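PDB 3SFT: chemotaxis response regulator protein-glutamate methylesterase from Thermotoga maritima, which probably removes methyl groups from specific glutamate residues of chemoreceptors through this catalytic domain, and deamidates certain glutamines, during bacterial chemotaxis signalling. Local coordinates for residues I9-S15 with P36-H42; S21-I25 with P181-I185; N32-P36 with L189-V193; L61-A66 with G75-P81; L116-E121 with K145-Y149. All coordinates share one frame; numbering follows the deposited sequence.

Interaction 1. Residues I9-S15 with P36-H42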
# COMPACT_ATOMS: atom_id res chain seq x y z
N ILE A 9 4.16 -6.20 7.20
CA ILE A 9 3.93 -5.84 5.81
C ILE A 9 3.35 -4.43 5.74
O ILE A 9 2.62 -4.00 6.65
CB ILE A 9 2.97 -6.83 5.09
CG1 ILE A 9 3.03 -6.61 3.58
CG2 ILE A 9 1.54 -6.67 5.62
CD1 ILE A 9 2.15 -7.55 2.79
N VAL A 10 3.72 -3.70 4.71
CA VAL A 10 3.22 -2.35 4.51
C VAL A 10 2.42 -2.33 3.21
O VAL A 10 2.93 -2.72 2.16
CB VAL A 10 4.36 -1.32 4.45
CG1 VAL A 10 3.80 0.09 4.27
CG2 VAL A 10 5.22 -1.39 5.71
N VAL A 11 1.16 -1.95 3.31
CA VAL A 11 0.30 -1.87 2.14
C VAL A 11 -0.09 -0.40 2.01
O VAL A 11 -0.66 0.19 2.93
CB VAL A 11 -0.96 -2.75 2.30
CG1 VAL A 11 -1.86 -2.61 1.08
CG2 VAL A 11 -0.56 -4.21 2.50
N ILE A 12 0.27 0.18 0.87
CA ILE A 12 0.01 1.59 0.58
C ILE A 12 -1.04 1.74 -0.51
O ILE A 12 -0.97 1.07 -1.54
CB ILE A 12 1.29 2.30 0.09
CG1 ILE A 12 2.44 2.07 1.07
CG2 ILE A 12 1.01 3.79 -0.10
CD1 ILE A 12 3.71 2.86 0.74
N GLY A 13 -1.99 2.63 -0.27
CA GLY A 13 -3.04 2.91 -1.23
C GLY A 13 -2.96 4.37 -1.62
O GLY A 13 -2.85 5.24 -0.76
N SER A 14 -3.02 4.64 -2.92
CA SER A 14 -2.92 6.00 -3.42
C SER A 14 -3.64 6.20 -4.74
O SER A 14 -3.88 5.25 -5.49
CB SER A 14 -1.45 6.37 -3.58
OG SER A 14 -0.77 5.40 -4.36
N SER A 15 -3.97 7.46 -5.04
CA SER A 15 -4.63 7.80 -6.28
C SER A 15 -4.10 9.12 -6.83
O SER A 15 -2.94 9.20 -7.23
CB SER A 15 -6.15 7.85 -6.08
OG SER A 15 -6.81 7.83 -7.34
N PRO A 36 8.18 -6.29 3.46
CA PRO A 36 7.87 -6.08 2.05
C PRO A 36 6.84 -4.95 1.94
O PRO A 36 6.05 -4.74 2.86
CB PRO A 36 7.28 -7.42 1.61
CG PRO A 36 6.71 -7.98 2.88
CD PRO A 36 7.75 -7.63 3.90
N ILE A 37 6.91 -4.17 0.87
CA ILE A 37 5.97 -3.07 0.68
C ILE A 37 5.13 -3.31 -0.58
O ILE A 37 5.66 -3.69 -1.62
CB ILE A 37 6.70 -1.71 0.56
CG1 ILE A 37 7.52 -1.44 1.82
CG2 ILE A 37 5.69 -0.58 0.33
CD1 ILE A 37 8.33 -0.18 1.77
N VAL A 38 3.82 -3.12 -0.45
CA VAL A 38 2.90 -3.30 -1.57
C VAL A 38 2.21 -1.97 -1.84
O VAL A 38 1.67 -1.34 -0.92
CB VAL A 38 1.84 -4.38 -1.26
CG1 VAL A 38 0.90 -4.55 -2.44
CG2 VAL A 38 2.51 -5.71 -0.91
N VAL A 39 2.24 -1.53 -3.09
CA VAL A 39 1.61 -0.26 -3.45
C VAL A 39 0.50 -0.46 -4.47
O VAL A 39 0.72 -1.04 -5.52
CB VAL A 39 2.65 0.73 -4.04
CG1 VAL A 39 1.96 2.01 -4.49
CG2 VAL A 39 3.73 1.04 -3.02
N VAL A 40 -0.70 0.01 -4.12
CA VAL A 40 -1.85 -0.06 -5.01
C VAL A 40 -2.18 1.39 -5.39
O VAL A 40 -2.77 2.13 -4.60
CB VAL A 40 -3.08 -0.71 -4.34
CG1 VAL A 40 -4.24 -0.74 -5.31
CG2 VAL A 40 -2.76 -2.13 -3.87
N GLN A 41 -1.75 1.78 -6.58
CA GLN A 41 -1.96 3.12 -7.10
C GLN A 41 -3.01 3.06 -8.21
O GLN A 41 -2.85 2.30 -9.17
CB GLN A 41 -0.63 3.66 -7.66
CG GLN A 41 -0.73 4.89 -8.58
CD GLN A 41 -1.12 6.16 -7.87
OE1 GLN A 41 -0.60 6.48 -6.80
NE2 GLN A 41 -2.02 6.92 -8.47
N HIS A 42 -4.08 3.84 -8.06
CA HIS A 42 -5.15 3.90 -9.06
C HIS A 42 -4.56 4.51 -10.33
O HIS A 42 -3.96 5.58 -10.29
CB HIS A 42 -6.31 4.79 -8.60
CG HIS A 42 -7.00 4.31 -7.37
ND1 HIS A 42 -8.09 4.96 -6.83
CD2 HIS A 42 -6.76 3.25 -6.56
CE1 HIS A 42 -8.48 4.33 -5.74
NE2 HIS A 42 -7.69 3.29 -5.55
O HOH W 1 -5.05 8.39 -9.80
O HOH W 2 -9.38 7.54 -6.86

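Interaction 2. Residues S21-I25 with P181-I185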
# COMPACT_ATOMS: atom_id res chain seq x y z
N SER A 21 3.60 11.92 -3.82
CA SER A 21 3.79 11.62 -2.39
C SER A 21 4.69 10.42 -2.17
O SER A 21 5.46 10.39 -1.22
CB SER A 21 2.45 11.43 -1.69
OG SER A 21 1.79 12.67 -1.58
N LEU A 22 4.60 9.45 -3.07
CA LEU A 22 5.43 8.25 -2.99
C LEU A 22 6.90 8.61 -3.17
O LEU A 22 7.78 7.95 -2.61
CB LEU A 22 4.99 7.22 -4.04
CG LEU A 22 3.69 6.48 -3.73
CD1 LEU A 22 3.16 5.79 -4.98
CD2 LEU A 22 3.94 5.46 -2.63
N ASP A 23 7.17 9.69 -3.91
CA ASP A 23 8.53 10.17 -4.14
C ASP A 23 9.16 10.64 -2.84
O ASP A 23 10.38 10.67 -2.72
CB ASP A 23 8.55 11.35 -5.12
CG ASP A 23 8.35 10.93 -6.56
OD1 ASP A 23 8.47 9.73 -6.87
OD2 ASP A 23 8.08 11.82 -7.39
N MET A 24 8.32 11.06 -1.89
CA MET A 24 8.78 11.53 -0.59
C MET A 24 8.88 10.37 0.41
O MET A 24 9.40 10.53 1.51
CB MET A 24 7.81 12.57 -0.01
CG MET A 24 7.67 13.85 -0.81
SD MET A 24 6.58 15.05 0.05
CE MET A 24 5.17 15.06 -1.05
N ILE A 25 8.39 9.19 0.01
CA ILE A 25 8.38 8.02 0.89
C ILE A 25 9.35 6.91 0.52
O ILE A 25 10.32 6.64 1.23
CB ILE A 25 6.96 7.41 0.99
CG1 ILE A 25 5.95 8.48 1.40
CG2 ILE A 25 6.94 6.26 1.99
CD1 ILE A 25 4.52 7.99 1.41
N PRO A 181 2.48 14.05 7.20
CA PRO A 181 2.75 14.53 5.85
C PRO A 181 3.65 13.45 5.23
O PRO A 181 4.35 12.75 5.96
CB PRO A 181 3.49 15.85 6.09
CG PRO A 181 4.11 15.66 7.44
CD PRO A 181 3.02 14.97 8.21
N ALA A 182 3.57 13.28 3.92
CA ALA A 182 4.33 12.24 3.23
C ALA A 182 5.78 12.06 3.65
O ALA A 182 6.23 10.94 3.87
CB ALA A 182 4.24 12.43 1.72
N TYR A 183 6.51 13.17 3.78
CA TYR A 183 7.92 13.12 4.16
C TYR A 183 8.22 12.55 5.56
O TYR A 183 9.33 12.09 5.82
CB TYR A 183 8.59 14.50 3.98
CG TYR A 183 7.93 15.65 4.73
CD1 TYR A 183 8.24 15.91 6.07
CD2 TYR A 183 7.00 16.47 4.10
CE1 TYR A 183 7.65 16.97 6.75
CE2 TYR A 183 6.40 17.53 4.77
CZ TYR A 183 6.74 17.78 6.10
OH TYR A 183 6.15 18.82 6.77
N LYS A 184 7.23 12.58 6.46
CA LYS A 184 7.43 12.03 7.79
C LYS A 184 7.01 10.56 7.88
O LYS A 184 7.28 9.89 8.88
CB LYS A 184 6.69 12.84 8.86
CG LYS A 184 7.45 14.08 9.34
CD LYS A 184 6.75 14.74 10.51
CE LYS A 184 7.54 15.93 11.05
NZ LYS A 184 8.84 15.51 11.67
N ILE A 185 6.35 10.07 6.83
CA ILE A 185 5.89 8.69 6.78
C ILE A 185 7.03 7.66 6.77
O ILE A 185 6.96 6.67 7.49
CB ILE A 185 4.90 8.47 5.59
CG1 ILE A 185 3.63 9.31 5.82
CG2 ILE A 185 4.54 7.00 5.43
CD1 ILE A 185 2.50 9.03 4.84

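Interaction 3. Residues N32-P36 with L189-V193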
# COMPACT_ATOMS: atom_id res chain seq x y z
N ASN A 32 17.80 -2.37 3.26
CA ASN A 32 17.52 -3.49 4.16
C ASN A 32 16.21 -3.39 4.95
O ASN A 32 16.07 -4.03 6.00
CB ASN A 32 18.70 -3.69 5.13
CG ASN A 32 18.86 -2.55 6.13
OD1 ASN A 32 18.13 -1.55 6.08
ND2 ASN A 32 19.81 -2.70 7.04
N PHE A 33 15.26 -2.59 4.47
CA PHE A 33 13.96 -2.45 5.14
C PHE A 33 13.40 -3.87 5.25
O PHE A 33 13.16 -4.53 4.24
CB PHE A 33 13.03 -1.56 4.30
CG PHE A 33 11.77 -1.14 5.02
CD1 PHE A 33 11.83 -0.23 6.06
CD2 PHE A 33 10.54 -1.67 4.65
CE1 PHE A 33 10.68 0.16 6.73
CE2 PHE A 33 9.38 -1.29 5.31
CZ PHE A 33 9.45 -0.37 6.35
N PRO A 34 13.21 -4.36 6.49
CA PRO A 34 12.71 -5.69 6.86
C PRO A 34 11.29 -6.13 6.49
O PRO A 34 10.94 -7.30 6.69
CB PRO A 34 12.93 -5.72 8.36
CG PRO A 34 12.63 -4.31 8.75
CD PRO A 34 13.38 -3.52 7.69
N ALA A 35 10.47 -5.22 5.97
CA ALA A 35 9.11 -5.60 5.61
C ALA A 35 8.83 -5.34 4.14
O ALA A 35 9.22 -4.31 3.60
CB ALA A 35 8.11 -4.84 6.47
N PRO A 36 8.18 -6.29 3.46
CA PRO A 36 7.87 -6.08 2.05
C PRO A 36 6.84 -4.95 1.94
O PRO A 36 6.05 -4.74 2.86
CB PRO A 36 7.28 -7.42 1.61
CG PRO A 36 6.71 -7.98 2.88
CD PRO A 36 7.75 -7.63 3.90
N LEU A 189 7.58 4.65 9.47
CA LEU A 189 7.65 3.25 9.05
C LEU A 189 8.90 2.58 9.60
O LEU A 189 8.84 1.46 10.11
CB LEU A 189 7.62 3.13 7.52
CG LEU A 189 6.29 3.47 6.83
CD1 LEU A 189 6.41 3.30 5.31
CD2 LEU A 189 5.18 2.58 7.39
N ILE A 190 10.03 3.29 9.52
CA ILE A 190 11.30 2.78 10.02
C ILE A 190 11.25 2.46 11.52
O ILE A 190 11.84 1.48 11.96
CB ILE A 190 12.46 3.76 9.70
CG1 ILE A 190 12.74 3.75 8.20
CG2 ILE A 190 13.74 3.37 10.47
CD1 ILE A 190 13.68 4.83 7.75
N GLU A 191 10.51 3.25 12.29
CA GLU A 191 10.42 2.98 13.72
C GLU A 191 9.32 1.99 14.11
O GLU A 191 9.36 1.42 15.20
CB GLU A 191 10.35 4.27 14.55
CG GLU A 191 9.28 5.26 14.17
CD GLU A 191 9.35 6.54 15.00
OE1 GLU A 191 10.41 7.20 15.01
OE2 GLU A 191 8.33 6.88 15.65
N LEU A 192 8.38 1.73 13.21
CA LEU A 192 7.30 0.78 13.50
C LEU A 192 7.71 -0.66 13.21
O LEU A 192 7.24 -1.59 13.87
CB LEU A 192 6.03 1.11 12.73
CG LEU A 192 5.25 2.39 13.08
CD1 LEU A 192 4.01 2.45 12.22
CD2 LEU A 192 4.87 2.41 14.55
N VAL A 193 8.57 -0.86 12.21
CA VAL A 193 9.01 -2.21 11.85
C VAL A 193 10.21 -2.68 12.69
O VAL A 193 11.29 -2.99 12.13
CB VAL A 193 9.31 -2.33 10.32
CG1 VAL A 193 8.03 -2.16 9.53
CG2 VAL A 193 10.34 -1.30 9.88
OXT VAL A 193 10.06 -2.75 13.93

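Interaction 4. Residues L61-A66 with G75-P81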
# COMPACT_ATOMS: atom_id res chain seq x y z
N LEU A 61 15.63 0.39 -2.42
CA LEU A 61 14.80 -0.81 -2.46
C LEU A 61 14.54 -1.15 -3.92
O LEU A 61 14.56 -0.27 -4.78
CB LEU A 61 13.46 -0.57 -1.75
CG LEU A 61 13.44 -0.38 -0.23
CD1 LEU A 61 12.09 0.16 0.21
CD2 LEU A 61 13.74 -1.71 0.46
N THR A 62 14.29 -2.42 -4.21
CA THR A 62 14.00 -2.83 -5.58
C THR A 62 12.51 -2.69 -5.83
O THR A 62 11.69 -3.37 -5.21
CB THR A 62 14.44 -4.29 -5.83
OG1 THR A 62 15.84 -4.42 -5.58
CG2 THR A 62 14.15 -4.69 -7.28
N VAL A 63 12.16 -1.78 -6.74
CA VAL A 63 10.76 -1.53 -7.07
C VAL A 63 10.39 -2.18 -8.39
O VAL A 63 11.02 -1.94 -9.42
CB VAL A 63 10.46 -0.02 -7.15
CG1 VAL A 63 8.97 0.21 -7.35
CG2 VAL A 63 10.94 0.69 -5.89
N LYS A 64 9.34 -2.99 -8.36
CA LYS A 64 8.88 -3.69 -9.55
C LYS A 64 7.39 -3.91 -9.48
O LYS A 64 6.76 -3.67 -8.45
CB LYS A 64 9.58 -5.06 -9.66
CG LYS A 64 9.23 -6.04 -8.53
CD LYS A 64 10.03 -7.34 -8.61
CE LYS A 64 9.66 -8.15 -9.83
NZ LYS A 64 8.25 -8.59 -9.78
N GLU A 65 6.83 -4.38 -10.58
CA GLU A 65 5.41 -4.66 -10.68
C GLU A 65 5.19 -6.03 -10.03
O GLU A 65 6.02 -6.93 -10.18
CB GLU A 65 5.02 -4.69 -12.15
CG GLU A 65 3.56 -4.38 -12.43
CD GLU A 65 3.31 -3.92 -13.86
OE1 GLU A 65 2.58 -2.92 -14.04
OE2 GLU A 65 3.85 -4.55 -14.80
N ALA A 66 4.11 -6.18 -9.26
CA ALA A 66 3.81 -7.46 -8.63
C ALA A 66 3.40 -8.45 -9.70
O ALA A 66 2.69 -8.09 -10.64
CB ALA A 66 2.68 -7.30 -7.61
N GLY A 75 12.65 -5.99 1.22
CA GLY A 75 13.64 -5.37 0.35
C GLY A 75 13.06 -5.01 -1.01
O GLY A 75 13.75 -4.48 -1.86
N PHE A 76 11.78 -5.32 -1.21
CA PHE A 76 11.09 -5.03 -2.46
C PHE A 76 9.84 -4.17 -2.24
O PHE A 76 9.23 -4.18 -1.17
CB PHE A 76 10.63 -6.32 -3.14
CG PHE A 76 11.75 -7.16 -3.69
CD1 PHE A 76 12.10 -7.07 -5.04
CD2 PHE A 76 12.42 -8.07 -2.88
CE1 PHE A 76 13.12 -7.87 -5.57
CE2 PHE A 76 13.44 -8.88 -3.40
CZ PHE A 76 13.79 -8.78 -4.75
N VAL A 77 9.48 -3.42 -3.28
CA VAL A 77 8.30 -2.57 -3.29
C VAL A 77 7.55 -3.03 -4.54
O VAL A 77 8.07 -2.93 -5.66
CB VAL A 77 8.67 -1.07 -3.37
CG1 VAL A 77 7.41 -0.21 -3.41
CG2 VAL A 77 9.52 -0.68 -2.17
N TYR A 78 6.38 -3.61 -4.34
CA TYR A 78 5.58 -4.13 -5.45
C TYR A 78 4.42 -3.21 -5.84
O TYR A 78 3.58 -2.87 -5.01
CB TYR A 78 5.04 -5.51 -5.09
CG TYR A 78 6.08 -6.50 -4.62
CD1 TYR A 78 6.78 -7.29 -5.54
CD2 TYR A 78 6.35 -6.67 -3.27
CE1 TYR A 78 7.73 -8.22 -5.11
CE2 TYR A 78 7.30 -7.59 -2.83
CZ TYR A 78 7.98 -8.36 -3.76
OH TYR A 78 8.91 -9.28 -3.33
N ILE A 79 4.37 -2.84 -7.12
CA ILE A 79 3.31 -1.99 -7.65
C ILE A 79 2.24 -2.91 -8.26
O ILE A 79 2.56 -3.76 -9.09
CB ILE A 79 3.83 -1.04 -8.76
CG1 ILE A 79 5.03 -0.22 -8.27
CG2 ILE A 79 2.72 -0.15 -9.25
CD1 ILE A 79 4.81 0.53 -6.96
N ALA A 80 0.99 -2.75 -7.84
CA ALA A 80 -0.09 -3.58 -8.37
C ALA A 80 -0.32 -3.29 -9.86
O ALA A 80 -0.43 -2.14 -10.26
CB ALA A 80 -1.37 -3.35 -7.58
N PRO A 81 -0.33 -4.34 -10.71
CA PRO A 81 -0.55 -4.16 -12.15
C PRO A 81 -2.03 -3.89 -12.45
O PRO A 81 -2.90 -4.20 -11.63
CB PRO A 81 -0.10 -5.51 -12.71
CG PRO A 81 -0.52 -6.46 -11.65
CD PRO A 81 -0.07 -5.75 -10.39

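Interaction 5. Residues L116-E121 with K145-Y149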
# COMPACT_ATOMS: atom_id res chain seq x y z
N LEU A 116 -5.69 -4.98 1.09
CA LEU A 116 -5.67 -4.84 2.54
C LEU A 116 -6.48 -5.93 3.23
O LEU A 116 -6.11 -6.41 4.29
CB LEU A 116 -6.16 -3.45 2.95
CG LEU A 116 -5.15 -2.32 2.74
CD1 LEU A 116 -5.84 -0.97 2.74
CD2 LEU A 116 -4.11 -2.39 3.83
N ASP A 117 -7.60 -6.30 2.61
CA ASP A 117 -8.45 -7.36 3.15
C ASP A 117 -7.62 -8.63 3.26
O ASP A 117 -7.58 -9.28 4.31
CB ASP A 117 -9.65 -7.59 2.22
CG ASP A 117 -10.51 -8.77 2.65
OD1 ASP A 117 -10.75 -8.94 3.87
OD2 ASP A 117 -10.97 -9.53 1.76
N LYS A 118 -6.93 -8.97 2.18
CA LYS A 118 -6.09 -10.16 2.15
C LYS A 118 -4.89 -10.04 3.09
O LYS A 118 -4.66 -10.94 3.89
CB LYS A 118 -5.63 -10.47 0.72
CG LYS A 118 -6.77 -10.84 -0.21
CD LYS A 118 -7.63 -11.95 0.40
CE LYS A 118 -8.80 -12.31 -0.49
NZ LYS A 118 -9.67 -11.14 -0.76
N ALA A 119 -4.17 -8.92 3.03
CA ALA A 119 -2.99 -8.71 3.88
C ALA A 119 -3.31 -8.78 5.37
O ALA A 119 -2.61 -9.44 6.13
CB ALA A 119 -2.30 -7.40 3.55
N ALA A 120 -4.37 -8.09 5.78
CA ALA A 120 -4.79 -8.06 7.18
C ALA A 120 -5.10 -9.44 7.73
O ALA A 120 -4.72 -9.78 8.85
CB ALA A 120 -5.99 -7.15 7.34
N GLU A 121 -5.81 -10.25 6.94
CA GLU A 121 -6.18 -11.59 7.36
C GLU A 121 -4.95 -12.49 7.58
O GLU A 121 -4.96 -13.36 8.45
CB GLU A 121 -7.10 -12.20 6.31
CG GLU A 121 -8.11 -13.19 6.86
CD GLU A 121 -9.25 -13.48 5.88
OE1 GLU A 121 -9.69 -12.53 5.19
OE2 GLU A 121 -9.71 -14.64 5.82
N LYS A 145 -10.58 -3.30 8.26
CA LYS A 145 -10.07 -4.66 8.42
C LYS A 145 -8.75 -4.70 9.17
O LYS A 145 -8.56 -5.52 10.07
CB LYS A 145 -9.90 -5.34 7.05
CG LYS A 145 -11.03 -6.30 6.67
CD LYS A 145 -12.32 -5.58 6.27
CE LYS A 145 -12.19 -4.84 4.94
NZ LYS A 145 -12.33 -5.71 3.73
N VAL A 146 -7.84 -3.80 8.81
CA VAL A 146 -6.53 -3.70 9.45
C VAL A 146 -6.70 -3.48 10.94
O VAL A 146 -6.09 -4.18 11.74
CB VAL A 146 -5.67 -2.57 8.82
CG1 VAL A 146 -4.40 -2.35 9.63
CG2 VAL A 146 -5.31 -2.93 7.38
N LYS A 147 -7.54 -2.51 11.31
CA LYS A 147 -7.77 -2.23 12.72
C LYS A 147 -8.47 -3.39 13.42
O LYS A 147 -8.15 -3.71 14.56
CB LYS A 147 -8.56 -0.93 12.90
CG LYS A 147 -7.84 0.34 12.44
CD LYS A 147 -6.41 0.44 13.00
CE LYS A 147 -6.39 0.33 14.51
NZ LYS A 147 -5.00 0.46 15.02
N PHE A 148 -9.41 -4.03 12.73
CA PHE A 148 -10.15 -5.17 13.28
C PHE A 148 -9.17 -6.28 13.70
O PHE A 148 -9.41 -6.99 14.68
CB PHE A 148 -11.14 -5.71 12.24
CG PHE A 148 -11.98 -6.86 12.74
CD1 PHE A 148 -13.13 -6.63 13.49
CD2 PHE A 148 -11.62 -8.18 12.46
CE1 PHE A 148 -13.91 -7.70 13.96
CE2 PHE A 148 -12.39 -9.26 12.92
CZ PHE A 148 -13.54 -9.01 13.68
N TYR A 149 -8.05 -6.39 12.99
CA TYR A 149 -7.04 -7.40 13.29
C TYR A 149 -5.87 -6.88 14.14
O TYR A 149 -4.84 -7.55 14.26
CB TYR A 149 -6.52 -8.04 12.00
CG TYR A 149 -7.48 -9.04 11.40
CD1 TYR A 149 -7.81 -10.21 12.08
CD2 TYR A 149 -8.09 -8.80 10.17
CE1 TYR A 149 -8.71 -11.13 11.55
CE2 TYR A 149 -8.99 -9.71 9.62
CZ TYR A 149 -9.29 -10.87 10.32
OH TYR A 149 -10.18 -11.78 9.79

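Interaction 1. Residues I9-S15 with P36-H42
S14 and Q41 meet by their side chains in the last bridged pair of two neighbouring parallel strands, 9-14 and 37-41. With helix 18-22 between them in sequence, the strands form a beta-alpha-beta unit at the centre of the doubly wound CheB methylesterase domain. The strands run 14° apart. Backbone bonds alternate between them, and I12 sits at the middle, giving its N-H to V38 O (2.7 Å) and accepting V40 N on its own O. The apolar side chains divide between two faces. On one, I12 and V39 lie side by side and point the same way, while I12 CD1 also reaches I37 CG2. On the other, which carries V11, V38 and V40, I9 CD1 meets V38 CG2, and V11 and V40 pack on helix 112-123.

At the C-terminal ends the chemistry turns polar. S14 OG donates to Q41 OE1 at 2.7 Å, from above the carbonyl plane. The Q41 chain starts out anti to its N and bends at chi2 (70°), which brings its amide back across to the other strand. There NE2 bonds S15 O at 2.8 Å, nearly straight at 173°, with that oxygen in the amide plane. NE2 also bonds H42 O, so both ends of the amide are held and its rotation is fixed.

S15 and H42 are predicted catalytic residues, and H42 NE2 is hydrogen-bonded to D138, completing the probable catalytic triad. S15 OG stands 3.2 Å from H42 ND1, obliquely to the ring. A water in the ring plane bridges them, 2.9 Å from H42 ND1 and 2.6 Å from S15 OG.

Interaction 2. Residues S21-I25 with P181-I185
The methyl of A182 pushes into a shallow seat formed by S21 and M24. It lies 3.9 Å from M24 SD and 4.0 Å from S21 CB, and it also approaches the backbone O of S21. M24 closes round this methyl because its chain leaves CB beside the backbone N and then bends at the sulfur (chi3 -111°). As a result CB, SD and CE all come near A182 CB. The same sulfur lies at the edge of the Y183 ring, near its plane, 4.3 Å from CD2. One face of that ring is taken by P181 CG of its own segment.

I25 makes the second half of the contact. Its CG1 rests 3.5 Å from A182 O, and its CD1 runs on to I185, where it meets CD1 and CG2 at 4.1 Å each. The two isoleucine chains meet at a slant. No hydrogen bond joins the segments, so carbon and sulfur carry the contact.

The polar ends are held by other partners. S21 OG bonds E156, Y183 OH bonds E159, and A182 N bonds the hydroxyl of T160. I185 continues inward onto I154 of strand 152-156, while Y183 is on the exposed side.

The contact joins residues 21-25, at and after helix 18-22, to the turn between strand 178-180 and the C-terminal helix 185-192. Such packing of connecting segments over one face of a parallel sheet is characteristic of a doubly wound alpha/beta fold.

Interaction 3. Residues N32-P36 with L189-V193
F33 and V193 form the tight part of this contact. The F33 side chain reaches across from the loop before strand 37-41, and V193 meets it at about a right angle. V193 CG2 comes within 3.5 Å of F33 CE1, while V193 CG1 lies 3.9 Å from CZ. CG of F33 is anti to the backbone N (chi1 -169°), an orientation that carries the ring toward the last turn of helix 185-192. There CZ touches L189 CB at 4.1 Å. L189 O and I190 N lie at the ring edge, near its plane. An alanine here is likely to leave the V193 methyls and L189 CB without their aromatic partner and open a gap beside the helix end.

A35 adds a smaller buried touch, its CB 4.1 Å from V193 CG1.

The outer side is looser. P34 is exposed and meets V193 at a slant, with CG 3.9 Å from CG2 and equally far from V193 O of the C-terminal carboxylate. I190 CG1, also on the exposed side, comes only to 4.4 Å from F33 CE1. No hydrogen bond crosses the contact.

L189 and V193 also rest on I128 of strand 127-131. The C-terminal helix thus packs on the sheet beside the loop that leads into strand 37-41, as in a doubly wound alpha/beta domain.

Interaction 4. Residues L61-A66 with G75-P81
Strands 62-65 and 76-79 form one edge of the seven-strand parallel sheet, with 62-65 outermost. Their axes are 4.6 Å apart and 24° off parallel. Five backbone bonds join them, from T62 N to G75 O at one end to A66 N to I79 O (2.9 Å) at the other.

On the face carrying V63 and V77, these valines lie side by side and point the same way, V63 CG2 being 3.8 Å from V77 CB. L61 comes in at about a right angle, its CD1 3.6 Å from V77 CG2. V63 and I79 continue this face onto helix 48-58. Further along, E65 CG meets P81 CB at 3.8 Å, and the carboxylate bonds T48.

The other face carries rings. T62 sits alongside F76, with CB 3.7 Å from CD1. K64 CG reaches Y78 CD1, and its CD approaches F76. Bends at chi3 and chi4 turn the lysine back toward its own strand, where NZ bonds E65 O at 2.8 Å. NZ also makes salt bridges to E67 and E70, while Y78 OH bonds K73 N.

G75 has phi 89°, where a side chain would strike the preceding carbonyl. Strand 76-79 joins 37-41 on its far side, so this pair is one outer margin of the doubly wound sheet.

Interaction 5. Residues L116-E121 with K145-Y149
Helices 112-123 and 140-148 come close where A120 faces V146, their CA atoms 5.2 Å apart. Both belong to the helical layer on one side of the doubly wound alpha/beta sheet. The small A120 methyl permits this approach and lies 4.1 Å from V146 CA. Toward the sheet, L116 CD2 meets V146 CG2 at 3.8 Å. These two side chains also rest on A129 of strand 127-131, so the buried part of the contact is apolar.

The outer part is polar. With chi1 at 174°, D117 extends away from its own N and sets the carboxylate between two lysines. K145 bends at three successive torsions and brings NZ to 3.6 Å from D117 OD1, a long salt bridge. K118 NZ takes the other oxygen, OD2, at 3.3 Å, on its anti side and 33° out of the carboxylate plane. An asparagine in place of D117 would probably leave both lysine charges without their shared counter-charge and free the K145 chain to turn.

Y149, the first residue beyond helix 140-148, folds back over the partner helix. E121 CA lies over one face of its ring, and F148 CD2 lies over the centre of a face. E121 runs alongside the tyrosine, its carboxylate plane 21° from the ring. Y149 CD2 touches A120 CB at 3.9 Å.

Interaction 1 is the hub, about 2 Å from the chain centre (centre to centre), and holds two predicted active-site residues, S15 and H42. Interaction 4 extends the same sheet: V39 N lies 2.7 Å from Y78 O, a probable hydrogen bond. Interactions 2 and 3 share one face of it. L22 CD1 packs 4.0 Å from S14 OG, and F33 CE2 lies 4.2 Å from V10 CG2. P36 belongs to both interactions 1 and 3. Interaction 5 covers the other face, with L116 CD2 3.5 Å from V11 CB; the L116 side chain is about 7 Å from that of D138. Interactions 2 and 5 have centres about 23 Å apart.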